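Local coordinates for hypothetical protein BSU32300 (PDB 1YLM) that is probably an RNase, the likely toxin of a putative type VII toxin-antitoxin system, probably neutralised by its cognate antitoxin, at residues A[66-74]-A[86-97]. Residues are numbered along the deposited sequence; the frame is centred on the assembly and turned at random.
Sequences GSYDDIMDI and GDELKKLIAYRK
Y68 places its CG between the backbone N and the carbonyl carbon (chi1 71°), which swings the ring out to meet R96, whose chain runs extended from CG to NE with CG opposite the backbone N (chi1 -167°). The two sit beside a knob-into-hole contact between helices 71-77 and 83-93, successive short helices of the all-helical HepT fold. The knob is M72, a selenomethionine: bent at chi2 and chi3, it folds into a hole between G86, L89, K90 and I93. Its CE lies 4.0 Å from G86 CA, where lack of a side chain lets the helices approach, and touches L89 CD1; the CG meets I93 CD1 at a tight 3.5 Å. A flexible, apolar chain suits this pocket, which I49 of helix 32-59 helps to enclose. Beside the knob, K90 bends at chi3 and delivers NZ to D73, where a salt bridge of 2.8 Å from NZ to OD1 uses the syn lone pair; lysine suits the place because its methylenes pack on M72 while its amine reaches D73. R96 CD rests over one face of the Y68 ring, a CH-pi contact 4.1 Å from the centroid, while I93 CG2 meets the ring's edge. The guanidinium, its plane 53° from the ring's, has its CZ 5.1 Å from the centroid, too far for more than a weak cation-pi attraction. R96, probably the active-site arginine, starts the region matching the RX(4)HXY motif, in which Q101 takes the histidine's place; E47 holds R96 NE in a salt bridge, and the Y68 ring probably helps to position the chain. One water joins Y68 OH to R96 NH1, and a second, in the ring plane, links the same hydroxyl to I93 O and, at 3.0 Å from the water, to K97 N.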
loop_
_atom_site.group_PDB
_atom_site.type_symbol
_atom_site.label_atom_id
_atom_site.label_comp_id
_atom_site.label_asym_id
_atom_site.label_seq_id
_atom_site.Cartn_x
_atom_site.Cartn_y
_atom_site.Cartn_z
ATOM N N GLY A 66 -4.898 20.494 3.480
ATOM C CA GLY A 66 -3.531 20.731 3.005
ATOM C C GLY A 66 -2.824 19.421 2.719
ATOM O O GLY A 66 -2.146 19.278 1.687
ATOM N N SER A 67 -3.010 18.462 3.625
ATOM C CA SER A 67 -2.442 17.115 3.517
ATOM C C SER A 67 -3.488 16.094 3.953
ATOM O O SER A 67 -4.482 16.461 4.582
ATOM C CB SER A 67 -1.237 16.980 4.446
ATOM O OG SER A 67 -1.661 16.991 5.812
ATOM N N TYR A 68 -3.250 14.812 3.663
ATOM C CA TYR A 68 -4.190 13.781 4.112
ATOM C C TYR A 68 -4.423 13.840 5.628
ATOM O O TYR A 68 -5.493 13.471 6.112
ATOM C CB TYR A 68 -3.807 12.371 3.615
ATOM C CG TYR A 68 -2.585 11.754 4.243
ATOM C CD1 TYR A 68 -2.607 11.280 5.561
ATOM C CD2 TYR A 68 -1.415 11.603 3.509
ATOM C CE1 TYR A 68 -1.479 10.696 6.135
ATOM C CE2 TYR A 68 -0.281 11.020 4.069
ATOM C CZ TYR A 68 -0.321 10.568 5.382
ATOM O OH TYR A 68 0.805 9.981 5.926
ATOM N N ASP A 69 -3.435 14.352 6.365
ATOM C CA ASP A 69 -3.527 14.443 7.820
ATOM C C ASP A 69 -4.556 15.448 8.332
ATOM O O ASP A 69 -4.955 15.378 9.501
ATOM C CB ASP A 69 -2.158 14.754 8.437
ATOM C CG ASP A 69 -1.361 13.508 8.722
ATOM O OD1 ASP A 69 -1.914 12.559 9.340
ATOM O OD2 ASP A 69 -0.179 13.470 8.321
ATOM N N ASP A 70 -4.972 16.375 7.464
ATOM C CA ASP A 70 -5.945 17.422 7.821
ATOM C C ASP A 70 -7.403 16.960 7.682
ATOM O O ASP A 70 -8.321 17.554 8.270
ATOM C CB ASP A 70 -5.717 18.653 6.942
ATOM C CG ASP A 70 -4.322 19.216 7.093
ATOM O OD1 ASP A 70 -3.963 19.586 8.234
ATOM O OD2 ASP A 70 -3.583 19.275 6.076
ATOM N N ILE A 71 -7.597 15.898 6.914
ATOM C CA ILE A 71 -8.934 15.376 6.598
ATOM C C ILE A 71 -9.846 15.182 7.813
ATOM O O ILE A 71 -11.003 15.631 7.806
ATOM C CB ILE A 71 -8.825 14.083 5.737
ATOM C CG1 ILE A 71 -8.245 14.439 4.368
ATOM C CG2 ILE A 71 -10.182 13.403 5.583
ATOM C CD1 ILE A 71 -7.783 13.268 3.527
HETATM N N MSE A 72 -9.331 14.542 8.868
HETATM C CA MSE A 72 -10.176 14.197 10.020
HETATM C C MSE A 72 -10.628 15.428 10.769
HETATM O O MSE A 72 -11.768 15.509 11.213
HETATM C CB MSE A 72 -9.462 13.247 10.991
HETATM C CG MSE A 72 -9.178 11.871 10.415
HETATM SE SE MSE A 72 -10.774 10.893 9.748
HETATM C CE MSE A 72 -12.055 11.505 11.087
ATOM N N ASP A 73 -9.712 16.378 10.908
ATOM C CA ASP A 73 -9.993 17.646 11.561
ATOM C C ASP A 73 -11.143 18.380 10.872
ATOM O O ASP A 73 -11.997 18.955 11.527
ATOM C CB ASP A 73 -8.726 18.506 11.591
ATOM C CG ASP A 73 -7.677 17.969 12.575
ATOM O OD1 ASP A 73 -8.061 17.238 13.519
ATOM O OD2 ASP A 73 -6.477 18.274 12.383
ATOM N N ILE A 74 -11.176 18.319 9.552
ATOM C CA ILE A 74 -12.257 18.959 8.787
ATOM C C ILE A 74 -13.598 18.236 9.005
ATOM O O ILE A 74 -14.629 18.877 9.258
ATOM C CB ILE A 74 -11.878 19.093 7.289
ATOM C CG1 ILE A 74 -10.720 20.100 7.122
ATOM C CG2 ILE A 74 -13.120 19.503 6.460
ATOM C CD1 ILE A 74 -9.852 19.836 5.896
ATOM N N GLY A 86 -12.572 11.476 15.858
ATOM C CA GLY A 86 -11.568 12.054 14.976
ATOM C C GLY A 86 -10.147 11.831 15.469
ATOM O O GLY A 86 -9.278 11.412 14.702
ATOM N N ASP A 87 -9.921 12.092 16.751
ATOM C CA ASP A 87 -8.607 11.921 17.375
ATOM C C ASP A 87 -8.165 10.476 17.307
ATOM O O ASP A 87 -7.016 10.193 16.953
ATOM C CB ASP A 87 -8.637 12.383 18.841
ATOM C CG ASP A 87 -8.776 13.895 18.988
ATOM O OD1 ASP A 87 -8.474 14.648 18.025
ATOM O OD2 ASP A 87 -9.165 14.334 20.094
ATOM N N GLU A 88 -9.088 9.573 17.620
ATOM C CA GLU A 88 -8.828 8.130 17.566
ATOM C C GLU A 88 -8.454 7.681 16.159
ATOM O O GLU A 88 -7.459 6.984 15.964
ATOM C CB GLU A 88 -10.037 7.348 18.051
ATOM C CG GLU A 88 -10.192 7.347 19.572
ATOM C CD GLU A 88 -11.080 6.232 20.051
ATOM O OE1 GLU A 88 -10.704 5.053 19.872
ATOM O OE2 GLU A 88 -12.152 6.523 20.615
ATOM N N LEU A 89 -9.249 8.095 15.172
ATOM C CA LEU A 89 -8.970 7.724 13.782
ATOM C C LEU A 89 -7.639 8.303 13.308
ATOM O O LEU A 89 -6.895 7.638 12.590
ATOM C CB LEU A 89 -10.136 8.092 12.857
ATOM C CG LEU A 89 -11.450 7.335 13.166
ATOM C CD1 LEU A 89 -12.577 7.746 12.224
ATOM C CD2 LEU A 89 -11.315 5.826 13.166
ATOM N N LYS A 90 -7.308 9.511 13.754
ATOM C CA LYS A 90 -6.009 10.104 13.441
ATOM C C LYS A 90 -4.833 9.222 13.896
ATOM O O LYS A 90 -3.804 9.161 13.223
ATOM C CB LYS A 90 -5.872 11.491 14.066
ATOM C CG LYS A 90 -6.619 12.618 13.328
ATOM C CD LYS A 90 -6.736 13.859 14.230
ATOM C CE LYS A 90 -5.671 14.863 13.917
ATOM N NZ LYS A 90 -5.828 16.074 14.786
ATOM N N LYS A 91 -4.980 8.561 15.040
ATOM C CA LYS A 91 -3.896 7.725 15.583
ATOM C C LYS A 91 -3.614 6.515 14.688
ATOM O O LYS A 91 -2.450 6.125 14.527
ATOM C CB LYS A 91 -4.206 7.283 17.020
ATOM C CG LYS A 91 -4.227 8.447 18.022
ATOM C CD LYS A 91 -4.725 7.994 19.403
ATOM C CE LYS A 91 -4.736 9.187 20.408
ATOM N NZ LYS A 91 -3.482 9.967 20.379
ATOM N N LEU A 92 -4.666 5.947 14.087
ATOM C CA LEU A 92 -4.484 4.878 13.098
ATOM C C LEU A 92 -3.877 5.424 11.818
ATOM O O LEU A 92 -2.953 4.830 11.250
ATOM C CB LEU A 92 -5.801 4.158 12.758
ATOM C CG LEU A 92 -5.673 3.090 11.646
ATOM C CD1 LEU A 92 -4.703 1.942 12.013
ATOM C CD2 LEU A 92 -7.046 2.527 11.299
ATOM N N ILE A 93 -4.414 6.554 11.349
ATOM C CA ILE A 93 -3.930 7.182 10.124
ATOM C C ILE A 93 -2.424 7.492 10.181
ATOM O O ILE A 93 -1.715 7.409 9.170
ATOM C CB ILE A 93 -4.768 8.462 9.812
ATOM C CG1 ILE A 93 -6.192 8.049 9.384
ATOM C CG2 ILE A 93 -4.067 9.356 8.772
ATOM C CD1 ILE A 93 -7.246 9.166 9.464
ATOM N N ALA A 94 -1.941 7.834 11.371
ATOM C CA ALA A 94 -0.520 8.114 11.572
ATOM C C ALA A 94 0.374 6.917 11.223
ATOM O O ALA A 94 1.569 7.090 10.991
ATOM C CB ALA A 94 -0.277 8.585 13.008
ATOM N N TYR A 95 -0.214 5.715 11.152
ATOM C CA TYR A 95 0.537 4.514 10.748
ATOM C C TYR A 95 0.741 4.371 9.226
ATOM O O TYR A 95 1.494 3.513 8.771
ATOM C CB TYR A 95 -0.078 3.236 11.368
ATOM C CG TYR A 95 0.964 2.181 11.682
ATOM C CD1 TYR A 95 1.821 2.328 12.774
ATOM C CD2 TYR A 95 1.115 1.044 10.871
ATOM C CE1 TYR A 95 2.785 1.373 13.066
ATOM C CE2 TYR A 95 2.107 0.083 11.150
ATOM C CZ TYR A 95 2.929 0.257 12.252
ATOM O OH TYR A 95 3.906 -0.675 12.570
ATOM N N ARG A 96 0.071 5.218 8.437
ATOM C CA ARG A 96 0.094 5.100 6.982
ATOM C C ARG A 96 1.506 5.134 6.416
ATOM O O ARG A 96 1.847 4.313 5.585
ATOM C CB ARG A 96 -0.748 6.185 6.312
ATOM C CG ARG A 96 -1.000 5.911 4.826
ATOM C CD ARG A 96 -1.690 7.101 4.153
ATOM N NE ARG A 96 -1.988 6.823 2.746
ATOM C CZ ARG A 96 -1.223 7.167 1.713
ATOM N NH1 ARG A 96 -0.077 7.832 1.887
ATOM N NH2 ARG A 96 -1.612 6.848 0.482
ATOM N N LYS A 97 2.324 6.085 6.861
ATOM C CA LYS A 97 3.672 6.225 6.299
ATOM C C LYS A 97 4.505 4.955 6.503
ATOM O O LYS A 97 5.245 4.546 5.607
ATOM C CB LYS A 97 4.395 7.448 6.897
ATOM C CG LYS A 97 5.765 7.733 6.291
ATOM C CD LYS A 97 6.433 8.916 7.019
ATOM C CE LYS A 97 7.741 9.361 6.335
ATOM N NZ LYS A 97 8.313 10.602 7.002
HETATM O O HOH W 1 1.958 8.322 3.976
HETATM O O HOH W 2 1.274 8.497 8.346
HETATM O O HOH W 3 -2.655 11.230 11.816
#